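Side-chain contacts in enoyl-acyl carrier protein reductase (Uncultured bacterium, PDB 6KIA), which probably catalyses the NADH-dependent reduction of the enoyl-acyl carrier protein double bond in fatty acid elongation and is linked to triclosan resistance: residues A265-E270 with A363-N368; K356-F361 with P367-L372; R177-R182 with Q255-Y260; S190-S195 with K199-N204. All blocks are in the same frame, centred on the assembly; numbering follows the deposited sequence.

Contact 1 (A265-E270 with A363-N368); sequences AKMRLE and AWPMPN. With NAI (1,4-dihydronicotinamide adenine dinucleotide), chain D.
M267 on helix 263-278 meets the indole of W364 at its rim, the two side chains sliding past each other in opposite directions. Its CG lies 3.9 Å from W364 CZ3, and SD sits 5.2 Å from the centroid of the six-membered ring, 85° off the ring normal, so this Met-aromatic contact is made at the edge of the ring. A bend at the last torsion (chi3 -68°) folds the methyl back toward the loop, where CE comes to 3.5 Å from W364 O and 4.1 Å from P365 CD. A flexible thioether suits a place that must follow both an aromatic edge and a carbonyl. The W364-P365 peptide is cis, and P365 CB stands 4.2 Å above the centre of the indole, an aromatic-proline pairing of the kind often found with cis prolyl peptides. W364 NE1 points elsewhere, to T256 OG1, and H242 stacks on the indole. One residue before M267, K266 touches the same rim with its CB; it follows Y257 at a spacing that recalls the Tyr-x8-Lys motif of FabV-type reductases. The lysine then turns at chi2 and runs away from the loop into the Rossmann-type dinucleotide pocket. There NZ takes the two hydroxyls of the ribose next to the nicotinamide, 2.8 Å to NAI O2D and 3.0 Å to NAI O3D, while Y239 O provides a further partner.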
# COMPACT_ATOMS: atom_id res chain seq x y z
N ALA A 265 0.16 -4.87 -11.05
CA ALA A 265 0.01 -3.41 -10.99
C ALA A 265 1.17 -2.79 -10.22
O ALA A 265 1.66 -1.72 -10.58
CB ALA A 265 -1.32 -3.04 -10.35
N LYS A 266 1.64 -3.45 -9.15
CA LYS A 266 2.77 -2.89 -8.39
C LYS A 266 4.05 -2.91 -9.25
O LYS A 266 4.91 -2.05 -9.10
CB LYS A 266 3.00 -3.65 -7.08
CG LYS A 266 1.90 -3.38 -6.01
CD LYS A 266 1.90 -1.88 -5.62
CE LYS A 266 1.00 -1.64 -4.41
NZ LYS A 266 0.88 -0.20 -4.02
N MET A 267 4.20 -3.91 -10.13
CA MET A 267 5.40 -3.89 -10.98
C MET A 267 5.27 -2.83 -12.08
O MET A 267 6.27 -2.24 -12.52
CB MET A 267 5.68 -5.28 -11.55
CG MET A 267 6.25 -6.18 -10.48
SD MET A 267 6.68 -7.85 -11.08
CE MET A 267 5.06 -8.51 -11.42
N ARG A 268 4.04 -2.56 -12.50
CA ARG A 268 3.84 -1.47 -13.45
C ARG A 268 4.13 -0.12 -12.79
O ARG A 268 4.72 0.78 -13.41
CB ARG A 268 2.41 -1.50 -13.98
CG ARG A 268 2.14 -0.47 -15.07
CD ARG A 268 0.72 -0.60 -15.62
NE ARG A 268 0.52 0.33 -16.72
CZ ARG A 268 0.82 0.07 -17.99
NH1 ARG A 268 1.32 -1.11 -18.34
NH2 ARG A 268 0.62 0.99 -18.91
N LEU A 269 3.77 0.00 -11.52
CA LEU A 269 4.10 1.18 -10.72
C LEU A 269 5.61 1.41 -10.68
O LEU A 269 6.10 2.54 -10.89
CB LEU A 269 3.54 1.03 -9.31
CG LEU A 269 3.85 2.13 -8.29
CD1 LEU A 269 3.04 3.39 -8.63
CD2 LEU A 269 3.55 1.64 -6.87
N GLU A 270 6.35 0.34 -10.40
CA GLU A 270 7.81 0.40 -10.43
C GLU A 270 8.33 0.88 -11.79
O GLU A 270 9.20 1.76 -11.86
CB GLU A 270 8.41 -0.96 -10.11
CG GLU A 270 8.18 -1.38 -8.67
CD GLU A 270 8.57 -2.81 -8.43
OE1 GLU A 270 8.72 -3.57 -9.41
OE2 GLU A 270 8.68 -3.18 -7.25
N ALA A 363 9.11 -15.36 -10.27
CA ALA A 363 7.77 -15.87 -10.53
C ALA A 363 6.66 -15.04 -9.89
O ALA A 363 5.49 -15.32 -10.10
CB ALA A 363 7.68 -17.33 -10.05
N TRP A 364 7.03 -14.02 -9.13
CA TRP A 364 6.09 -13.20 -8.35
C TRP A 364 5.14 -12.38 -9.21
O TRP A 364 5.56 -11.78 -10.20
CB TRP A 364 6.89 -12.28 -7.44
CG TRP A 364 6.12 -11.51 -6.39
CD1 TRP A 364 5.85 -11.93 -5.13
CD2 TRP A 364 5.55 -10.19 -6.52
NE1 TRP A 364 5.15 -10.96 -4.45
CE2 TRP A 364 4.95 -9.89 -5.28
CE3 TRP A 364 5.50 -9.24 -7.55
CZ2 TRP A 364 4.31 -8.67 -5.03
CZ3 TRP A 364 4.85 -8.03 -7.32
CH2 TRP A 364 4.26 -7.76 -6.07
N PRO A 365 3.84 -12.34 -8.83
CA PRO A 365 3.18 -13.10 -7.75
C PRO A 365 2.78 -14.49 -8.21
O PRO A 365 2.22 -14.65 -9.30
CB PRO A 365 1.93 -12.26 -7.44
CG PRO A 365 1.62 -11.54 -8.72
CD PRO A 365 2.93 -11.38 -9.48
N MET A 366 3.06 -15.49 -7.39
CA MET A 366 2.71 -16.86 -7.76
C MET A 366 1.23 -17.17 -7.48
O MET A 366 0.60 -16.54 -6.64
CB MET A 366 3.61 -17.83 -7.01
CG MET A 366 5.09 -17.67 -7.37
SD MET A 366 6.22 -18.66 -6.37
CE MET A 366 5.77 -20.31 -6.91
N PRO A 367 0.67 -18.15 -8.20
CA PRO A 367 -0.67 -18.64 -7.84
C PRO A 367 -0.66 -19.33 -6.46
O PRO A 367 0.36 -19.91 -6.08
CB PRO A 367 -0.99 -19.66 -8.94
CG PRO A 367 -0.05 -19.32 -10.07
CD PRO A 367 1.19 -18.77 -9.43
N ASN A 368 -1.76 -19.25 -5.72
CA ASN A 368 -1.78 -19.95 -4.45
C ASN A 368 -2.10 -21.44 -4.73
O ASN A 368 -2.34 -21.82 -5.87
CB ASN A 368 -2.79 -19.33 -3.49
CG ASN A 368 -4.19 -19.35 -4.04
OD1 ASN A 368 -4.41 -19.64 -5.21
ND2 ASN A 368 -5.16 -19.04 -3.18
PA NAI D . -5.33 2.34 3.14
O1A NAI D . -5.20 3.22 4.35
O2A NAI D . -6.68 1.69 2.91
O5B NAI D . -4.87 3.20 1.89
C5B NAI D . -5.44 2.96 0.62
C4B NAI D . -5.13 4.26 -0.18
O4B NAI D . -5.61 3.98 -1.62
C3B NAI D . -5.77 5.28 0.26
O3B NAI D . -4.95 6.52 0.23
C2B NAI D . -7.07 5.43 -0.76
O2B NAI D . -7.61 6.80 -0.66
C1B NAI D . -6.57 5.14 -1.92
N9A NAI D . -7.58 4.50 -2.79
C8A NAI D . -8.25 3.34 -2.77
N7A NAI D . -9.05 3.31 -3.84
C5A NAI D . -8.86 4.45 -4.53
C6A NAI D . -9.48 4.86 -5.70
N6A NAI D . -10.47 4.26 -6.56
N1A NAI D . -9.15 6.05 -6.22
C2A NAI D . -8.23 6.84 -5.59
N3A NAI D . -7.61 6.44 -4.42
C4A NAI D . -7.95 5.22 -3.90
O3 NAI D . -4.26 1.09 3.20
PN NAI D . -2.66 1.09 2.98
O1N NAI D . -2.00 2.03 3.94
O2N NAI D . -2.27 -0.36 3.18
O5D NAI D . -2.39 1.55 1.48
C5D NAI D . -1.55 2.65 1.17
C4D NAI D . -0.47 2.16 0.19
O4D NAI D . 0.35 1.34 0.83
C3D NAI D . -1.09 1.32 -0.93
O3D NAI D . -0.63 1.69 -2.18
C2D NAI D . -0.56 -0.09 -0.59
O2D NAI D . -0.64 -0.94 -1.78
C1D NAI D . 0.65 0.13 -0.14
N1N NAI D . 1.20 -0.98 0.64
C2N NAI D . 0.45 -1.64 1.59
C3N NAI D . 1.01 -2.73 2.27
C7N NAI D . 0.22 -3.47 3.36
O7N NAI D . 0.56 -4.59 3.73
N7N NAI D . -0.91 -2.83 3.94
C4N NAI D . 2.30 -3.16 2.03
C5N NAI D . 3.07 -2.45 1.10
C6N NAI D . 2.51 -1.36 0.41

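Contact 2 (K356-F361 with P367-L372); sequences KGFRNF and PNTAEL
F358 lays one face of its ring on L372, and this pair forms the dense part of the contact. L372 CD2 is 4.1 Å from the ring centroid and 25° off its normal, a CH-pi contact displaced toward the rim, while L372 CD1 reaches F358 CE2 at 3.7 Å. The leucine CG is anti to its backbone N (chi1 173°), which carries both methyls off the helix and under the ring, and the branched end of leucine lets the two lie along the same ring face. The rim of the ring meets oxygen instead: P367 O lies 3.6 Å from F358 CE1 near the ring plane, and T369 OG1 stands 4.0 Å from F358 CZ. These are soft contacts in which weakly positive ring C-H groups face oxygens, and no hydrogen bond joins the two segments. T369 has its own task as N-cap of helix 370-385, its OG1 accepting from L372 N at 3.1 Å with a nearly straight N-H (159°); threonine suits this because its short hydroxyl reaches forward to the backbone N-H of the first turn. Toward solvent the packing thins. The CB of P367 points away from the phenylalanine, and the residue is exposed, as are E371 and, across the type I turn K356-R359 that presents F358, K356 and G357. The contact thus pins the turn following helix 353-356 to the first turn of helix 370-385, with T258, from the loop after strand 251-255, against both F358 and L372, and helix 189-194 touching P367.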
# COMPACT_ATOMS: atom_id res chain seq x y z
N LYS A 356 9.00 -22.42 1.50
CA LYS A 356 10.26 -22.14 0.82
C LYS A 356 10.05 -22.07 -0.68
O LYS A 356 10.72 -21.29 -1.37
CB LYS A 356 11.30 -23.21 1.14
CG LYS A 356 12.67 -22.91 0.56
CD LYS A 356 13.59 -24.12 0.63
CE LYS A 356 15.03 -23.72 0.41
NZ LYS A 356 15.20 -23.04 -0.91
N GLY A 357 9.07 -22.83 -1.18
CA GLY A 357 8.74 -22.84 -2.60
C GLY A 357 8.22 -21.51 -3.14
O GLY A 357 8.32 -21.22 -4.34
N PHE A 358 7.65 -20.69 -2.26
CA PHE A 358 7.10 -19.39 -2.69
C PHE A 358 8.11 -18.25 -2.59
O PHE A 358 7.76 -17.11 -2.86
CB PHE A 358 5.84 -19.05 -1.89
CG PHE A 358 4.69 -19.95 -2.19
CD1 PHE A 358 3.93 -19.76 -3.33
CD2 PHE A 358 4.40 -21.01 -1.34
CE1 PHE A 358 2.88 -20.62 -3.62
CE2 PHE A 358 3.35 -21.87 -1.62
CZ PHE A 358 2.58 -21.68 -2.75
N ARG A 359 9.37 -18.55 -2.27
CA ARG A 359 10.41 -17.52 -2.20
C ARG A 359 11.09 -17.34 -3.56
O ARG A 359 12.29 -17.10 -3.65
CB ARG A 359 11.45 -17.86 -1.12
CG ARG A 359 10.85 -17.84 0.28
CD ARG A 359 11.85 -17.52 1.39
NE ARG A 359 12.81 -18.59 1.67
CZ ARG A 359 12.62 -19.52 2.60
NH1 ARG A 359 11.48 -19.54 3.30
NH2 ARG A 359 13.55 -20.45 2.84
N ASN A 360 10.27 -17.45 -4.59
CA ASN A 360 10.69 -17.32 -5.97
C ASN A 360 10.36 -15.92 -6.47
O ASN A 360 9.21 -15.61 -6.77
CB ASN A 360 9.99 -18.39 -6.81
CG ASN A 360 10.47 -18.42 -8.25
OD1 ASN A 360 10.94 -17.43 -8.80
ND2 ASN A 360 10.32 -19.58 -8.87
N PHE A 361 11.38 -15.10 -6.57
CA PHE A 361 11.21 -13.69 -6.91
C PHE A 361 10.76 -13.48 -8.35
O PHE A 361 9.88 -12.66 -8.63
CB PHE A 361 12.51 -12.94 -6.65
CG PHE A 361 12.39 -11.44 -6.79
CD1 PHE A 361 11.95 -10.67 -5.72
CD2 PHE A 361 12.72 -10.82 -7.99
CE1 PHE A 361 11.83 -9.29 -5.85
CE2 PHE A 361 12.61 -9.44 -8.12
CZ PHE A 361 12.17 -8.67 -7.05
N PRO A 367 0.67 -18.15 -8.20
CA PRO A 367 -0.67 -18.64 -7.84
C PRO A 367 -0.66 -19.33 -6.46
O PRO A 367 0.36 -19.91 -6.08
CB PRO A 367 -0.99 -19.66 -8.94
CG PRO A 367 -0.05 -19.32 -10.07
CD PRO A 367 1.19 -18.77 -9.43
N ASN A 368 -1.76 -19.25 -5.72
CA ASN A 368 -1.78 -19.95 -4.45
C ASN A 368 -2.10 -21.44 -4.73
O ASN A 368 -2.34 -21.82 -5.87
CB ASN A 368 -2.79 -19.33 -3.49
CG ASN A 368 -4.19 -19.35 -4.04
OD1 ASN A 368 -4.41 -19.64 -5.21
ND2 ASN A 368 -5.16 -19.04 -3.18
N THR A 369 -2.06 -22.26 -3.68
CA THR A 369 -2.36 -23.68 -3.78
C THR A 369 -3.12 -24.12 -2.54
O THR A 369 -3.12 -23.41 -1.53
CB THR A 369 -1.10 -24.56 -3.88
OG1 THR A 369 -0.34 -24.43 -2.67
CG2 THR A 369 -0.24 -24.18 -5.08
N ALA A 370 -3.74 -25.29 -2.60
CA ALA A 370 -4.44 -25.82 -1.44
C ALA A 370 -3.50 -26.03 -0.25
O ALA A 370 -3.88 -25.78 0.90
CB ALA A 370 -5.14 -27.14 -1.82
N GLU A 371 -2.28 -26.51 -0.51
CA GLU A 371 -1.28 -26.73 0.55
C GLU A 371 -0.91 -25.41 1.23
O GLU A 371 -0.79 -25.32 2.48
CB GLU A 371 -0.02 -27.39 -0.02
CG GLU A 371 -0.23 -28.80 -0.58
CD GLU A 371 -1.01 -28.82 -1.89
OE1 GLU A 371 -0.89 -27.86 -2.69
OE2 GLU A 371 -1.74 -29.81 -2.12
N LEU A 372 -0.72 -24.39 0.40
CA LEU A 372 -0.40 -23.06 0.89
C LEU A 372 -1.53 -22.57 1.79
O LEU A 372 -1.29 -22.10 2.90
CB LEU A 372 -0.18 -22.06 -0.25
CG LEU A 372 0.00 -20.62 0.24
CD1 LEU A 372 1.26 -20.48 1.14
CD2 LEU A 372 0.01 -19.65 -0.93

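Contact 3 (R177-R182 with Q255-Y260); sequences RIYKGR and QTYTSY
Y179 and Y257 cross at about a right angle where the last turn of helix 169-180 meets the loop after strand 251-255. From CB, Y179 sets out across the approach rather than straight at the loop; with CG anti to the carbonyl carbon (chi1 -65°), the ring is then carried nearer. CD1 is 3.6 Å from Y257 OH, CE1 looks edge-on at S259 O from 4.4 Å, and the hydroxyl at the tip goes on to T261 OG1. Tyrosine fits because its ring borders two oxygens and its OH still finds a polar partner beyond them. No direct hydrogen bond joins the segments. A water does so instead, accepting from Y257 OH at 2.6 Å and donating to Y179 O at 2.6 Å, and it lies in the plane of the Y257 ring at its edge. A carbonyl of the last helical turn and a buried phenol are satisfied together in this way. The loop itself kinks at the cis T258-S259 peptide, and S259 OG turns to M366 O. Around this contact, M376 of helix 370-385 lies against Y257, helix 189-194 touches I178 and S259, and the loop runs on into helix 263-278.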
# COMPACT_ATOMS: atom_id res chain seq x y z
N ARG A 177 -13.41 -17.24 -0.80
CA ARG A 177 -12.85 -18.54 -1.14
C ARG A 177 -11.36 -18.45 -1.50
O ARG A 177 -10.56 -19.29 -1.10
CB ARG A 177 -13.64 -19.17 -2.29
CG ARG A 177 -14.97 -19.77 -1.85
CD ARG A 177 -15.58 -20.65 -2.92
NE ARG A 177 -14.73 -21.80 -3.24
CZ ARG A 177 -14.96 -22.63 -4.25
NH1 ARG A 177 -16.01 -22.45 -5.03
NH2 ARG A 177 -14.14 -23.65 -4.48
N ILE A 178 -10.99 -17.42 -2.26
CA ILE A 178 -9.60 -17.30 -2.69
C ILE A 178 -8.66 -16.96 -1.54
O ILE A 178 -7.55 -17.51 -1.44
CB ILE A 178 -9.46 -16.23 -3.79
CG1 ILE A 178 -10.17 -16.70 -5.06
CG2 ILE A 178 -7.98 -15.98 -4.09
CD1 ILE A 178 -10.21 -15.66 -6.12
N TYR A 179 -9.11 -16.10 -0.64
CA TYR A 179 -8.22 -15.58 0.39
C TYR A 179 -8.31 -16.39 1.68
O TYR A 179 -7.32 -16.45 2.43
CB TYR A 179 -8.53 -14.11 0.67
CG TYR A 179 -8.25 -13.20 -0.50
CD1 TYR A 179 -7.10 -13.35 -1.26
CD2 TYR A 179 -9.16 -12.20 -0.87
CE1 TYR A 179 -6.84 -12.53 -2.35
CE2 TYR A 179 -8.91 -11.38 -1.96
CZ TYR A 179 -7.75 -11.55 -2.69
OH TYR A 179 -7.49 -10.73 -3.77
N LYS A 180 -9.46 -17.04 1.91
CA LYS A 180 -9.66 -17.77 3.18
C LYS A 180 -10.00 -19.26 3.03
O LYS A 180 -10.06 -19.98 4.03
CB LYS A 180 -10.77 -17.11 4.00
CG LYS A 180 -10.58 -15.63 4.27
CD LYS A 180 -11.81 -15.04 4.97
CE LYS A 180 -11.52 -13.65 5.55
NZ LYS A 180 -11.11 -12.66 4.50
N GLY A 181 -10.21 -19.73 1.81
CA GLY A 181 -10.72 -21.07 1.58
C GLY A 181 -9.72 -22.19 1.74
O GLY A 181 -8.60 -22.12 1.23
N ARG A 182 -10.12 -23.22 2.48
CA ARG A 182 -9.33 -24.42 2.66
C ARG A 182 -10.14 -25.65 2.27
O ARG A 182 -11.37 -25.60 2.24
CB ARG A 182 -8.90 -24.54 4.12
CG ARG A 182 -7.72 -23.68 4.49
CD ARG A 182 -7.27 -24.02 5.90
NE ARG A 182 -8.22 -23.49 6.87
CZ ARG A 182 -8.09 -23.61 8.19
NH1 ARG A 182 -9.01 -23.08 8.99
NH2 ARG A 182 -7.05 -24.25 8.71
N GLN A 255 10.90 -12.65 1.07
CA GLN A 255 9.75 -13.53 1.00
C GLN A 255 8.55 -12.66 0.66
O GLN A 255 8.70 -11.45 0.44
CB GLN A 255 9.57 -14.29 2.32
CG GLN A 255 9.55 -13.41 3.57
CD GLN A 255 8.21 -12.71 3.77
OE1 GLN A 255 7.20 -13.35 4.10
NE2 GLN A 255 8.19 -11.40 3.55
N THR A 256 7.38 -13.26 0.60
CA THR A 256 6.16 -12.54 0.19
C THR A 256 4.92 -13.22 0.73
O THR A 256 4.95 -14.41 1.03
CB THR A 256 6.04 -12.46 -1.35
OG1 THR A 256 4.92 -11.64 -1.71
CG2 THR A 256 5.84 -13.87 -1.95
N TYR A 257 3.82 -12.47 0.82
CA TYR A 257 2.49 -13.04 0.90
C TYR A 257 2.10 -13.54 -0.49
O TYR A 257 2.34 -12.86 -1.48
CB TYR A 257 1.48 -11.99 1.38
CG TYR A 257 0.04 -12.40 1.15
CD1 TYR A 257 -0.63 -13.20 2.08
CD2 TYR A 257 -0.65 -12.01 0.00
CE1 TYR A 257 -1.95 -13.60 1.88
CE2 TYR A 257 -1.96 -12.40 -0.20
CZ TYR A 257 -2.61 -13.19 0.73
OH TYR A 257 -3.92 -13.57 0.50
N THR A 258 1.50 -14.72 -0.55
CA THR A 258 0.96 -15.30 -1.80
C THR A 258 -0.52 -15.62 -1.56
O THR A 258 -0.88 -16.16 -0.50
CB THR A 258 1.76 -16.57 -2.22
OG1 THR A 258 3.14 -16.26 -2.42
CG2 THR A 258 1.21 -17.19 -3.51
N SER A 259 -1.42 -15.29 -2.50
CA SER A 259 -1.06 -14.73 -3.80
C SER A 259 -1.47 -13.25 -3.86
O SER A 259 -2.64 -12.89 -3.67
CB SER A 259 -1.73 -15.56 -4.91
OG SER A 259 -1.66 -14.94 -6.17
N TYR A 260 -0.50 -12.38 -4.14
CA TYR A 260 -0.75 -10.95 -4.11
C TYR A 260 -1.30 -10.46 -5.45
O TYR A 260 -0.55 -10.23 -6.39
CB TYR A 260 0.53 -10.21 -3.74
CG TYR A 260 0.37 -8.74 -3.56
CD1 TYR A 260 -0.23 -8.22 -2.42
CD2 TYR A 260 0.83 -7.87 -4.53
CE1 TYR A 260 -0.38 -6.85 -2.25
CE2 TYR A 260 0.70 -6.50 -4.36
CZ TYR A 260 0.09 -6.00 -3.24
OH TYR A 260 -0.04 -4.63 -3.10
O HOH W 1 -5.18 -15.03 2.28

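Contact 4 (S190-S195 with K199-N204); sequences SALLNS and KLILMN
Helices 190-194 and 199-204 pass nearly at right angles (81°), their axes 9.2 Å apart at closest approach, with the chain turning sharply between them. The corner is made by S195, the N-cap of helix 196-219. K199 N donates to S195 O over 3.0 Å at 159°, the first i to i+4 bond of the new helix, while S195 OG accepts from G198 N and donates to L192 O at 2.6 Å. L192 O also receives S195 N, so two donors grip one carbonyl at the end of the outgoing helix. Serine suits this role, since one small hydroxyl can close the first helix and open the second. On the apolar side L193 and L202 cross at about a right angle, L193 CD2 lying 4.0 Å from L202 CD1, and deeper in L192 CD1 faces I201 CD1 at 4.4 Å; F171 of helix 169-180 touches both L192 and I201. On the solvent side K199 begins with CG beside its backbone N (chi1 -72°) and then runs fully extended along the corner. Its CE is 3.6 Å from N194 O, and two waters link its NZ to that same carbonyl; the tighter link at the oxygen is 2.6 Å to N194 O, and that water is 3.0 Å from K199 NZ. The ammonium thus stands by the carboxy-terminal end of a helix, where N194 O and the helix end would probably suit a positive charge; K199 is tied to that end through water, whereas S195 is bonded directly.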
# COMPACT_ATOMS: atom_id res chain seq x y z
N SER A 190 -5.62 -18.44 -9.72
CA SER A 190 -5.67 -18.64 -11.16
C SER A 190 -7.09 -18.72 -11.69
O SER A 190 -7.37 -18.26 -12.81
CB SER A 190 -4.89 -19.90 -11.54
OG SER A 190 -3.50 -19.65 -11.44
N ALA A 191 -7.99 -19.31 -10.91
CA ALA A 191 -9.40 -19.41 -11.31
C ALA A 191 -10.01 -18.02 -11.50
O ALA A 191 -10.75 -17.77 -12.45
CB ALA A 191 -10.19 -20.22 -10.28
N LEU A 192 -9.70 -17.11 -10.58
CA LEU A 192 -10.16 -15.74 -10.73
C LEU A 192 -9.48 -15.07 -11.92
O LEU A 192 -10.14 -14.45 -12.77
CB LEU A 192 -9.88 -14.92 -9.46
CG LEU A 192 -10.26 -13.44 -9.56
CD1 LEU A 192 -11.73 -13.26 -9.82
CD2 LEU A 192 -9.82 -12.68 -8.29
N LEU A 193 -8.16 -15.15 -11.95
CA LEU A 193 -7.41 -14.35 -12.93
C LEU A 193 -7.66 -14.79 -14.38
O LEU A 193 -7.54 -13.98 -15.30
CB LEU A 193 -5.91 -14.37 -12.60
CG LEU A 193 -5.50 -13.66 -11.30
CD1 LEU A 193 -4.05 -13.21 -11.37
CD2 LEU A 193 -6.40 -12.47 -10.97
N ASN A 194 -8.01 -16.05 -14.59
CA ASN A 194 -8.28 -16.53 -15.95
C ASN A 194 -9.69 -16.21 -16.43
O ASN A 194 -9.98 -16.27 -17.64
CB ASN A 194 -8.04 -18.03 -16.05
CG ASN A 194 -6.59 -18.42 -15.85
OD1 ASN A 194 -5.68 -17.64 -16.13
ND2 ASN A 194 -6.37 -19.63 -15.35
N SER A 195 -10.58 -15.88 -15.51
CA SER A 195 -11.93 -15.50 -15.90
C SER A 195 -11.97 -14.06 -16.46
O SER A 195 -11.05 -13.28 -16.21
CB SER A 195 -12.89 -15.62 -14.72
OG SER A 195 -12.59 -14.62 -13.74
N LYS A 199 -9.90 -10.63 -15.31
CA LYS A 199 -9.23 -9.78 -16.29
C LYS A 199 -9.67 -8.32 -16.14
O LYS A 199 -8.84 -7.40 -16.19
CB LYS A 199 -9.51 -10.30 -17.71
CG LYS A 199 -8.74 -11.58 -17.98
CD LYS A 199 -9.08 -12.25 -19.32
CE LYS A 199 -8.32 -13.57 -19.43
NZ LYS A 199 -8.60 -14.37 -20.69
N LEU A 200 -10.96 -8.12 -15.91
CA LEU A 200 -11.51 -6.78 -15.69
C LEU A 200 -10.93 -6.16 -14.42
O LEU A 200 -10.47 -5.00 -14.42
CB LEU A 200 -13.03 -6.85 -15.59
CG LEU A 200 -13.71 -5.55 -15.19
CD1 LEU A 200 -13.38 -4.46 -16.22
CD2 LEU A 200 -15.21 -5.75 -15.09
N ILE A 201 -10.94 -6.95 -13.35
CA ILE A 201 -10.39 -6.51 -12.07
C ILE A 201 -8.91 -6.11 -12.21
O ILE A 201 -8.52 -5.07 -11.72
CB ILE A 201 -10.55 -7.58 -10.99
CG1 ILE A 201 -12.04 -7.72 -10.64
CG2 ILE A 201 -9.73 -7.24 -9.75
CD1 ILE A 201 -12.34 -8.88 -9.75
N LEU A 202 -8.11 -6.92 -12.90
CA LEU A 202 -6.70 -6.60 -13.12
C LEU A 202 -6.52 -5.30 -13.92
O LEU A 202 -5.59 -4.55 -13.67
CB LEU A 202 -6.00 -7.76 -13.83
CG LEU A 202 -5.68 -9.01 -13.02
CD1 LEU A 202 -5.25 -10.12 -13.96
CD2 LEU A 202 -4.57 -8.73 -12.03
N MET A 203 -7.39 -5.06 -14.91
CA MET A 203 -7.36 -3.78 -15.63
C MET A 203 -7.61 -2.59 -14.66
O MET A 203 -6.91 -1.54 -14.71
CB MET A 203 -8.40 -3.78 -16.75
CG MET A 203 -8.12 -4.83 -17.79
SD MET A 203 -9.43 -4.90 -19.02
CE MET A 203 -9.87 -3.18 -19.14
N ASN A 204 -8.59 -2.78 -13.78
CA ASN A 204 -8.89 -1.72 -12.82
C ASN A 204 -7.75 -1.51 -11.84
O ASN A 204 -7.43 -0.37 -11.47
CB ASN A 204 -10.18 -2.03 -12.07
CG ASN A 204 -11.01 -0.79 -11.79
OD1 ASN A 204 -10.95 0.20 -12.53
ND2 ASN A 204 -11.78 -0.83 -10.71
O HOH W 2 -11.27 -15.32 -19.75
O HOH W 3 -7.67 -16.69 -19.95

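Along the chain, helix 169-180 of contact 3 comes first, and contact 4 falls wholly inside the loop that contact 3 closes; contacts 1 and 2 close later, on the shared run 363-372. Contacts 2 and 3 are nearest, their centres about 9 Å apart, whereas contacts 2 and 4 lie about 19 Å apart. The loop after strand 251-255 binds to the run 363-372 through T256 with W364 and S259 with M366, while I178 meets L192 between contacts 3 and 4. Contacts 2, 3 and 4 thus link that run, the loop and helices 169-180, 189-194 and 196-219; contact 1 joins the run to helix 263-278, whose K266 hydrogen-bonds the nicotinamide ribose of NADH.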